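Local structure of ABC-type amino acid transport system, permease component (4YMU) at residues I40-M43 against K44-S47; M131-Y135 against V136-Q140; A161-V165 against I166-D170; L171-Q174 against A175-Q179. The protein probably serves as the membrane-spanning permease subunit of an ABC importer that carries amino acids across the cell membrane, and holds bound arginine here. One frame throughout, in Å; residues are numbered along the deposited sequence.

Contact 1 of 4, residues I40-M43 against K44-S47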
loop_
_atom_site.group_PDB
_atom_site.type_symbol
_atom_site.label_atom_id
_atom_site.label_comp_id
_atom_site.label_asym_id
_atom_site.label_seq_id
_atom_site.Cartn_x
_atom_site.Cartn_y
_atom_site.Cartn_z
ATOM N N ILE C 40 -2.416 -0.492 27.187
ATOM C CA ILE C 40 -2.013 -1.830 26.784
ATOM C C ILE C 40 -0.890 -1.742 25.756
ATOM O O ILE C 40 0.056 -2.532 25.789
ATOM C CB ILE C 40 -3.188 -2.615 26.161
ATOM C CG1 ILE C 40 -4.327 -2.794 27.162
ATOM C CG2 ILE C 40 -2.729 -3.995 25.702
ATOM C CD1 ILE C 40 -3.985 -3.727 28.275
ATOM N N ALA C 41 -1.002 -0.771 24.851
ATOM C CA ALA C 41 -0.026 -0.591 23.776
ATOM C C ALA C 41 1.346 -0.227 24.346
ATOM O O ALA C 41 2.358 -0.819 23.964
ATOM C CB ALA C 41 -0.503 0.478 22.813
ATOM N N LEU C 42 1.357 0.738 25.269
ATOM C CA LEU C 42 2.562 1.173 25.972
ATOM C C LEU C 42 3.279 0.003 26.642
ATOM O O LEU C 42 4.508 -0.071 26.650
ATOM C CB LEU C 42 2.203 2.234 27.018
ATOM C CG LEU C 42 2.339 3.705 26.609
ATOM C CD1 LEU C 42 2.424 3.836 25.111
ATOM C CD2 LEU C 42 1.205 4.563 27.139
ATOM N N MET C 43 2.497 -0.907 27.204
ATOM C CA MET C 43 3.033 -2.106 27.823
ATOM C C MET C 43 3.737 -2.998 26.812
ATOM O O MET C 43 4.760 -3.613 27.115
ATOM C CB MET C 43 1.913 -2.896 28.484
ATOM C CG MET C 43 1.429 -2.309 29.783
ATOM S SD MET C 43 0.439 -3.513 30.689
ATOM C CE MET C 43 -0.578 -2.404 31.650
ATOM N N LYS C 44 3.174 -3.080 25.612
ATOM C CA LYS C 44 3.701 -3.972 24.583
ATOM C C LYS C 44 5.002 -3.395 24.020
ATOM O O LYS C 44 5.788 -4.102 23.391
ATOM C CB LYS C 44 2.669 -4.146 23.465
ATOM C CG LYS C 44 2.850 -5.381 22.600
ATOM C CD LYS C 44 1.867 -5.337 21.442
ATOM C CE LYS C 44 1.984 -6.544 20.519
ATOM N NZ LYS C 44 0.831 -6.601 19.559
ATOM N N MET C 45 5.236 -2.114 24.285
ATOM C CA MET C 45 6.447 -1.437 23.840
ATOM C C MET C 45 7.552 -1.506 24.889
ATOM O O MET C 45 8.697 -1.138 24.616
ATOM C CB MET C 45 6.138 0.021 23.525
ATOM C CG MET C 45 5.110 0.196 22.437
ATOM S SD MET C 45 4.607 1.916 22.256
ATOM C CE MET C 45 3.191 1.702 21.170
ATOM N N SER C 46 7.206 -1.971 26.089
ATOM C CA SER C 46 8.182 -2.084 27.167
ATOM C C SER C 46 9.265 -3.104 26.806
ATOM O O SER C 46 8.974 -4.161 26.234
ATOM C CB SER C 46 7.490 -2.483 28.475
ATOM O OG SER C 46 8.372 -2.388 29.581
ATOM N N SER C 47 10.513 -2.777 27.144
ATOM C CA SER C 47 11.648 -3.662 26.889
ATOM C C SER C 47 11.640 -4.813 27.885
ATOM O O SER C 47 12.174 -5.893 27.621
ATOM C CB SER C 47 12.962 -2.887 26.995
ATOM O OG SER C 47 13.079 -1.942 25.947
#
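Met45 folds back along the turn before it and meets both Ala41 and Leu42. Its CG rests on the carbonyl of Ala41, with CG 3.3 Å from Ala41 O, while its methyl CE reaches the Ala41 side chain, CE to CB 4.2 Å. One branch of Leu42 comes at the thioether on a slant, CD1 lying 4.1 Å from Met45 SD. Met45 can do this because CG stands opposite its own carbonyl carbon (chi1 -60°) and the chain beyond runs extended, back over the preceding turn. The backbone beneath is the close of helix 12-44, where the bonding tightens. Lys44 N still reaches four residues back to Ile40 O at 3.2 Å, but Met45 N bonds to Leu42 O and Ser46 N to Met43 O at 3.1 Å, each three residues back and each with the donor well above the carbonyl plane. Around this turn, Met43 packs on Ile51 and Ala55 of helix 49-63, and Met45 on Ile111 of helix 87-112. Lys44 runs extended away from the turn, and its NZ forms a salt bridge with Glu105 of helix 87-112.

Contact 2 of 4, residues M131-Y135 against V136-Q140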
loop_
_atom_site.group_PDB
_atom_site.type_symbol
_atom_site.label_atom_id
_atom_site.label_comp_id
_atom_site.label_asym_id
_atom_site.label_seq_id
_atom_site.Cartn_x
_atom_site.Cartn_y
_atom_site.Cartn_z
ATOM N N MET C 131 13.132 11.560 21.492
ATOM C CA MET C 131 12.884 12.834 20.821
ATOM C C MET C 131 12.236 12.628 19.446
ATOM O O MET C 131 11.348 13.395 19.043
ATOM C CB MET C 131 14.188 13.604 20.671
ATOM C CG MET C 131 15.024 13.619 21.935
ATOM S SD MET C 131 16.681 14.253 21.610
ATOM C CE MET C 131 16.208 15.795 20.836
ATOM N N ALA C 132 12.674 11.583 18.744
ATOM C CA ALA C 132 12.171 11.273 17.408
ATOM C C ALA C 132 10.716 10.922 17.547
ATOM O O ALA C 132 9.862 11.271 16.717
ATOM C CB ALA C 132 12.946 10.100 16.802
ATOM N N MET C 133 10.447 10.224 18.635
ATOM C CA MET C 133 9.115 9.773 18.947
ATOM C C MET C 133 8.200 10.956 19.219
ATOM O O MET C 133 7.150 11.102 18.587
ATOM C CB MET C 133 9.194 8.836 20.131
ATOM C CG MET C 133 8.260 7.692 20.012
ATOM S SD MET C 133 8.563 6.578 18.645
ATOM C CE MET C 133 7.125 5.515 18.859
ATOM N N ARG C 134 8.630 11.832 20.119
ATOM C CA ARG C 134 7.820 12.981 20.494
ATOM C C ARG C 134 7.575 13.985 19.364
ATOM O O ARG C 134 6.437 14.398 19.130
ATOM C CB ARG C 134 8.444 13.712 21.676
ATOM C CG ARG C 134 7.783 15.052 21.940
ATOM C CD ARG C 134 8.111 15.603 23.310
ATOM N NE ARG C 134 7.425 16.873 23.529
ATOM C CZ ARG C 134 7.617 17.654 24.584
ATOM N NH1 ARG C 134 8.475 17.294 25.530
ATOM N NH2 ARG C 134 6.946 18.795 24.692
ATOM N N TYR C 135 8.636 14.373 18.658
ATOM C CA TYR C 135 8.523 15.476 17.717
ATOM C C TYR C 135 8.199 15.062 16.280
ATOM O O TYR C 135 7.723 15.880 15.500
ATOM C CB TYR C 135 9.784 16.326 17.758
ATOM C CG TYR C 135 10.113 16.833 19.138
ATOM C CD1 TYR C 135 9.373 17.857 19.716
ATOM C CD2 TYR C 135 11.160 16.285 19.867
ATOM C CE1 TYR C 135 9.662 18.320 20.982
ATOM C CE2 TYR C 135 11.459 16.741 21.141
ATOM C CZ TYR C 135 10.707 17.764 21.696
ATOM O OH TYR C 135 10.991 18.228 22.968
ATOM N N VAL C 136 8.438 13.801 15.932
ATOM C CA VAL C 136 8.283 13.380 14.545
ATOM C C VAL C 136 7.279 12.256 14.332
ATOM O O VAL C 136 6.330 12.407 13.558
ATOM C CB VAL C 136 9.668 12.992 13.891
ATOM C CG1 VAL C 136 9.478 12.182 12.630
ATOM C CG2 VAL C 136 10.496 14.232 13.607
ATOM N N ILE C 137 7.480 11.132 15.007
ATOM C CA ILE C 137 6.705 9.934 14.694
ATOM C C ILE C 137 5.277 9.937 15.266
ATOM O O ILE C 137 4.311 9.698 14.539
ATOM C CB ILE C 137 7.468 8.671 15.134
ATOM C CG1 ILE C 137 8.887 8.697 14.554
ATOM C CG2 ILE C 137 6.695 7.425 14.775
ATOM C CD1 ILE C 137 9.868 7.750 15.238
ATOM N N ILE C 138 5.150 10.185 16.570
ATOM C CA ILE C 138 3.840 10.186 17.258
ATOM C C ILE C 138 2.800 11.167 16.685
ATOM O O ILE C 138 1.633 10.797 16.545
ATOM C CB ILE C 138 3.997 10.340 18.800
ATOM C CG1 ILE C 138 4.542 9.038 19.388
ATOM C CG2 ILE C 138 2.682 10.720 19.462
ATOM C CD1 ILE C 138 5.194 9.216 20.708
ATOM N N PRO C 139 3.209 12.417 16.367
ATOM C CA PRO C 139 2.233 13.324 15.744
ATOM C C PRO C 139 1.630 12.785 14.450
ATOM O O PRO C 139 0.487 13.128 14.133
ATOM C CB PRO C 139 3.072 14.561 15.412
ATOM C CG PRO C 139 4.166 14.563 16.444
ATOM C CD PRO C 139 4.487 13.106 16.664
ATOM N N GLN C 140 2.365 11.936 13.737
ATOM C CA GLN C 140 1.914 11.419 12.435
ATOM C C GLN C 140 1.132 10.119 12.633
ATOM O O GLN C 140 0.111 9.856 11.959
ATOM C CB GLN C 140 3.118 11.219 11.486
ATOM C CG GLN C 140 3.868 12.520 11.157
ATOM C CD GLN C 140 5.049 12.311 10.223
ATOM O OE1 GLN C 140 4.884 11.956 9.051
ATOM N NE2 GLN C 140 6.255 12.511 10.749
#
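Met133, Ile137 and Ile138 pack together in the first turns of helix 129-160, in the later part of the EAA sequence motif by which permeases of binding-protein-dependent ABC importers are recognised. The thioether of Met133 meets the end of Ile137 at a slant, SD to CD1 3.8 Å, and its CG sits 3.5 Å from Ile138 CD1, these two side chains crossing nearly at a right angle. A bend at chi2 (64°) lets Met133 serve both. Ile137 CD1 also touches Ala132 CB, at 4.2 Å. An alanine in place of Ile137 would probably open a gap beside Met133 and leave its sulfur free to shift.

The backbone widens here into a pi-type turn. Ala132 O accepts two N-H groups, Val136 N from above the carbonyl plane and Ile137 N at 2.9 Å within it; Met133 O takes Ile138 N in plane. Pro139, the proline of the motif, has no N-H to give, and its CD lies 3.4 Å from Arg134 O at a kink in the helix. Beyond the kink, Gln140 NE2 bonds to Val136 O at 2.8 Å and also to Gln118 OE1 of helix 117-124. Arg134 lays CG over the centre of one face of the Tyr135 ring. Tyr135 O is hydrogen-bonded to a polar side chain of another protein, probably the ATPase subunit that such a motif contacts, and Val136 packs on an aromatic side chain there.

Contact 3 of 4, residues A161-V165 against I166-D170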
loop_
_atom_site.group_PDB
_atom_site.type_symbol
_atom_site.label_atom_id
_atom_site.label_comp_id
_atom_site.label_asym_id
_atom_site.label_seq_id
_atom_site.Cartn_x
_atom_site.Cartn_y
_atom_site.Cartn_z
ATOM N N ALA C 161 -25.171 -4.398 20.332
ATOM C CA ALA C 161 -26.480 -5.049 20.279
ATOM C C ALA C 161 -26.485 -6.357 21.069
ATOM O O ALA C 161 -27.543 -6.906 21.375
ATOM C CB ALA C 161 -26.894 -5.315 18.846
ATOM N N ILE C 162 -25.300 -6.855 21.398
ATOM C CA ILE C 162 -25.183 -8.145 22.048
ATOM C C ILE C 162 -25.488 -8.091 23.553
ATOM O O ILE C 162 -25.656 -9.127 24.190
ATOM C CB ILE C 162 -23.808 -8.757 21.807
ATOM C CG1 ILE C 162 -23.920 -10.274 21.772
ATOM C CG2 ILE C 162 -22.774 -8.264 22.839
ATOM C CD1 ILE C 162 -22.587 -10.919 21.807
ATOM N N VAL C 163 -25.582 -6.893 24.121
ATOM C CA VAL C 163 -25.935 -6.791 25.526
ATOM C C VAL C 163 -27.451 -6.920 25.685
ATOM O O VAL C 163 -27.982 -6.826 26.794
ATOM C CB VAL C 163 -25.468 -5.467 26.145
ATOM C CG1 VAL C 163 -23.984 -5.280 25.890
ATOM C CG2 VAL C 163 -26.275 -4.298 25.572
ATOM N N SER C 164 -28.146 -7.110 24.568
ATOM C CA SER C 164 -29.573 -7.321 24.623
ATOM C C SER C 164 -29.824 -8.695 25.253
ATOM O O SER C 164 -30.719 -8.843 26.084
ATOM C CB SER C 164 -30.205 -7.228 23.235
ATOM O OG SER C 164 -30.086 -8.453 22.534
ATOM N N VAL C 165 -29.015 -9.688 24.882
ATOM C CA VAL C 165 -29.207 -11.056 25.371
ATOM C C VAL C 165 -29.005 -11.191 26.885
ATOM O O VAL C 165 -29.371 -12.203 27.485
ATOM C CB VAL C 165 -28.281 -12.071 24.653
ATOM C CG1 VAL C 165 -28.324 -11.887 23.136
ATOM C CG2 VAL C 165 -26.874 -11.959 25.186
ATOM N N ILE C 166 -28.431 -10.160 27.490
ATOM C CA ILE C 166 -28.113 -10.133 28.915
ATOM C C ILE C 166 -29.232 -9.370 29.609
ATOM O O ILE C 166 -29.215 -9.149 30.812
ATOM C CB ILE C 166 -26.763 -9.403 29.112
ATOM C CG1 ILE C 166 -25.933 -9.986 30.242
ATOM C CG2 ILE C 166 -26.942 -7.902 29.369
ATOM C CD1 ILE C 166 -24.704 -9.111 30.515
ATOM N N GLY C 167 -30.195 -8.933 28.811
ATOM C CA GLY C 167 -31.339 -8.211 29.314
ATOM C C GLY C 167 -31.137 -6.723 29.501
ATOM O O GLY C 167 -31.920 -6.080 30.187
ATOM N N PHE C 168 -30.106 -6.151 28.889
ATOM C CA PHE C 168 -29.926 -4.702 28.962
ATOM C C PHE C 168 -30.840 -4.072 27.917
ATOM O O PHE C 168 -31.016 -4.629 26.826
ATOM C CB PHE C 168 -28.469 -4.311 28.736
ATOM C CG PHE C 168 -28.220 -2.831 28.834
ATOM C CD1 PHE C 168 -28.228 -2.195 30.071
ATOM C CD2 PHE C 168 -27.988 -2.071 27.690
ATOM C CE1 PHE C 168 -28.005 -0.828 30.170
ATOM C CE2 PHE C 168 -27.768 -0.704 27.778
ATOM C CZ PHE C 168 -27.775 -0.080 29.019
ATOM N N ALA C 169 -31.459 -2.946 28.265
ATOM C CA ALA C 169 -32.493 -2.351 27.410
ATOM C C ALA C 169 -31.954 -1.487 26.256
ATOM O O ALA C 169 -32.308 -0.308 26.127
ATOM C CB ALA C 169 -33.470 -1.556 28.243
ATOM N N ASP C 170 -31.127 -2.082 25.402
ATOM C CA ASP C 170 -30.572 -1.363 24.266
ATOM C C ASP C 170 -31.633 -1.262 23.181
ATOM O O ASP C 170 -32.807 -1.531 23.420
ATOM C CB ASP C 170 -29.352 -2.095 23.711
ATOM C CG ASP C 170 -29.735 -3.347 22.933
ATOM O OD1 ASP C 170 -30.702 -4.035 23.338
ATOM O OD2 ASP C 170 -29.108 -3.621 21.885
#
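From Val163 to Phe168 the chain closes in the manner of a Schellman motif. Phe168 N bonds to Val163 O at 3.1 Å in the carbonyl plane, and inside that loop Gly167 N bonds to Ser164 O at 2.8 Å, completing a type I turn from Ser164 to Gly167. Gly167 takes a positive phi of 84°, where a side chain would press on the preceding carbonyl oxygen.

Val163 and Phe168 then lie alongside each other, pointing the same way, with Val163 CG2 3.5 Å from CD2 of the ring. Both pack on Leu25 of helix 12-44. In Asp170, CG stands between the backbone N and the carbonyl carbon (chi1 74°), which carries the carboxylate back to the 3-10 turn: OD1 lies 3.2 Å from Ser164 CB and OD2 3.4 Å from Ala161 CA. Its strongest partners lie ahead, OD1 taking Arg173 N and OD2 taking Thr172 N. A leucine in place of Asp170 would probably leave both of these N-H groups without their acceptor and crowd Ser164. Val165 meets Val165 of the second subunit. Thus the buried carboxylate is satisfied by backbone N-H groups, which probably helps fix the course of the loop that follows the arginine-binding helix 129-160.

Contact 4 of 4, residues L171-Q174 against A175-Q179; sequences LTRQ and ADIIQ
Ala175, the first residue of 175-179, hangs from Thr172: its N bonds to Thr172 O at 3.3 Å, the donor standing above the carbonyl plane. The hydroxyl of Thr172 is hydrogen-bonded to Tyr196 OH of helix 186-214, while the Ala175 methyl packs on Tyr189 of the same helix.

Asp176 follows, its N bonded to Arg173 O at 2.9 Å. Its carboxylate and the Arg173 guanidinium have planes 67° apart. OD2 lies 4.1 Å from Arg173 NE, too far off the guanidinium plane to receive one of its hydrogens, and any attraction is probably electrostatic only. OD1 is held instead by Tyr185 OH. This is the first turn of helix 174-182, a short helix between the loop that follows helix 129-160 and the long helix 186-214; here three-residue bonds give way to regular four-residue ones.

Ile177 sits between two long side chains. Its CG1 meets the edge of the guanidinium, 4.0 Å from Arg173 NH1. Bends at chi2 and chi3 bring Arg173 round to this place. Ile177 CD1 lies 3.8 Å from Gln174 OE1, the two side chains running alongside each other in the same direction. Gln174 NE2 is turned back to Asp170 O, which fixes the amide.

Ile178 N makes a short bond to Gln174 O, 2.8 Å, nearly along the C=O axis. Its CG1 lies 3.5 Å from the same oxygen, and beyond it Ile178 packs on Leu14 and Phe15 of helix 12-44.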
loop_
_atom_site.group_PDB
_atom_site.type_symbol
_atom_site.label_atom_id
_atom_site.label_comp_id
_atom_site.label_asym_id
_atom_site.label_seq_id
_atom_site.Cartn_x
_atom_site.Cartn_y
_atom_site.Cartn_z
ATOM N N LEU C 171 -31.217 -0.887 21.982
ATOM C CA LEU C 171 -32.136 -0.748 20.874
ATOM C C LEU C 171 -32.674 -2.118 20.419
ATOM O O LEU C 171 -33.800 -2.223 19.920
ATOM C CB LEU C 171 -31.436 -0.021 19.725
ATOM C CG LEU C 171 -32.157 0.086 18.386
ATOM C CD1 LEU C 171 -33.358 1.005 18.502
ATOM C CD2 LEU C 171 -31.190 0.580 17.309
ATOM N N THR C 172 -31.873 -3.167 20.585
ATOM C CA THR C 172 -32.264 -4.490 20.104
ATOM C C THR C 172 -33.283 -5.142 21.054
ATOM O O THR C 172 -34.238 -5.810 20.620
ATOM C CB THR C 172 -31.023 -5.393 19.918
ATOM O OG1 THR C 172 -30.252 -4.911 18.811
ATOM C CG2 THR C 172 -31.427 -6.816 19.618
ATOM N N ARG C 173 -33.091 -4.902 22.350
ATOM C CA ARG C 173 -33.956 -5.458 23.387
ATOM C C ARG C 173 -35.407 -5.027 23.200
ATOM O O ARG C 173 -36.322 -5.777 23.534
ATOM C CB ARG C 173 -33.448 -5.054 24.768
ATOM C CG ARG C 173 -34.165 -5.710 25.934
ATOM C CD ARG C 173 -34.351 -7.214 25.738
ATOM N NE ARG C 173 -34.241 -7.925 27.012
ATOM C CZ ARG C 173 -35.146 -7.884 27.991
ATOM N NH1 ARG C 173 -36.255 -7.162 27.864
ATOM N NH2 ARG C 173 -34.939 -8.567 29.112
ATOM N N GLN C 174 -35.607 -3.824 22.657
ATOM C CA GLN C 174 -36.942 -3.272 22.454
ATOM C C GLN C 174 -37.878 -4.242 21.749
ATOM O O GLN C 174 -39.040 -4.361 22.128
ATOM C CB GLN C 174 -36.887 -1.951 21.681
ATOM C CG GLN C 174 -36.043 -0.886 22.350
ATOM C CD GLN C 174 -36.342 -0.732 23.834
ATOM O OE1 GLN C 174 -37.474 -0.450 24.236
ATOM N NE2 GLN C 174 -35.314 -0.910 24.657
ATOM N N ALA C 175 -37.378 -4.962 20.750
ATOM C CA ALA C 175 -38.240 -5.881 20.006
ATOM C C ALA C 175 -38.902 -6.946 20.898
ATOM O O ALA C 175 -40.013 -7.411 20.614
ATOM C CB ALA C 175 -37.485 -6.535 18.899
ATOM N N ASP C 176 -38.209 -7.349 21.960
ATOM C CA ASP C 176 -38.815 -8.255 22.917
ATOM C C ASP C 176 -39.946 -7.513 23.609
ATOM O O ASP C 176 -41.113 -7.922 23.514
ATOM C CB ASP C 176 -37.804 -8.806 23.925
ATOM C CG ASP C 176 -36.888 -9.874 23.317
ATOM O OD1 ASP C 176 -37.326 -10.636 22.412
ATOM O OD2 ASP C 176 -35.729 -9.972 23.778
ATOM N N ILE C 177 -39.600 -6.397 24.251
ATOM C CA ILE C 177 -40.563 -5.585 24.979
ATOM C C ILE C 177 -41.847 -5.378 24.168
ATOM O O ILE C 177 -42.933 -5.822 24.572
ATOM C CB ILE C 177 -39.927 -4.244 25.358
ATOM C CG1 ILE C 177 -38.747 -4.489 26.301
ATOM C CG2 ILE C 177 -40.945 -3.308 25.981
ATOM C CD1 ILE C 177 -38.061 -3.227 26.804
ATOM N N ILE C 178 -41.702 -4.771 22.997
ATOM C CA ILE C 178 -42.821 -4.508 22.100
ATOM C C ILE C 178 -43.626 -5.760 21.770
ATOM O O ILE C 178 -44.863 -5.729 21.813
ATOM C CB ILE C 178 -42.332 -3.832 20.797
ATOM C CG1 ILE C 178 -41.775 -2.442 21.108
ATOM C CG2 ILE C 178 -43.449 -3.714 19.783
ATOM C CD1 ILE C 178 -40.844 -1.914 20.058
ATOM N N GLN C 179 -42.951 -6.870 21.468
ATOM C CA GLN C 179 -43.695 -8.054 21.034
ATOM C C GLN C 179 -44.521 -8.576 22.204
ATOM O O GLN C 179 -45.622 -9.119 22.017
ATOM C CB GLN C 179 -42.782 -9.154 20.473
ATOM C CG GLN C 179 -42.344 -10.199 21.497
ATOM C CD GLN C 179 -43.297 -11.408 21.616
ATOM O OE1 GLN C 179 -44.072 -11.713 20.714
ATOM N NE2 GLN C 179 -43.209 -12.102 22.731
#

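In the fold
Contacts 3 and 4 are neighbours, their centres about 10 Å apart, and together cover the loop from helix 129-160 into helix 174-182; contacts 1 and 2 lie across the chain's centre from them, with centres about 17 Å apart. Contact 3 is the most buried: a compact turn near the bound arginine and the second subunit, with a carboxylate spent on backbone. Contact 4 is partly buried; it combines opposite charges that form no salt bridge with aliphatic packing on helix 12-44, the helix whose other end forms contact 1. Contacts 1 and 2 are also partly buried and use methionines against aliphatic groups, but only contact 2 meets a different protein of the assembly.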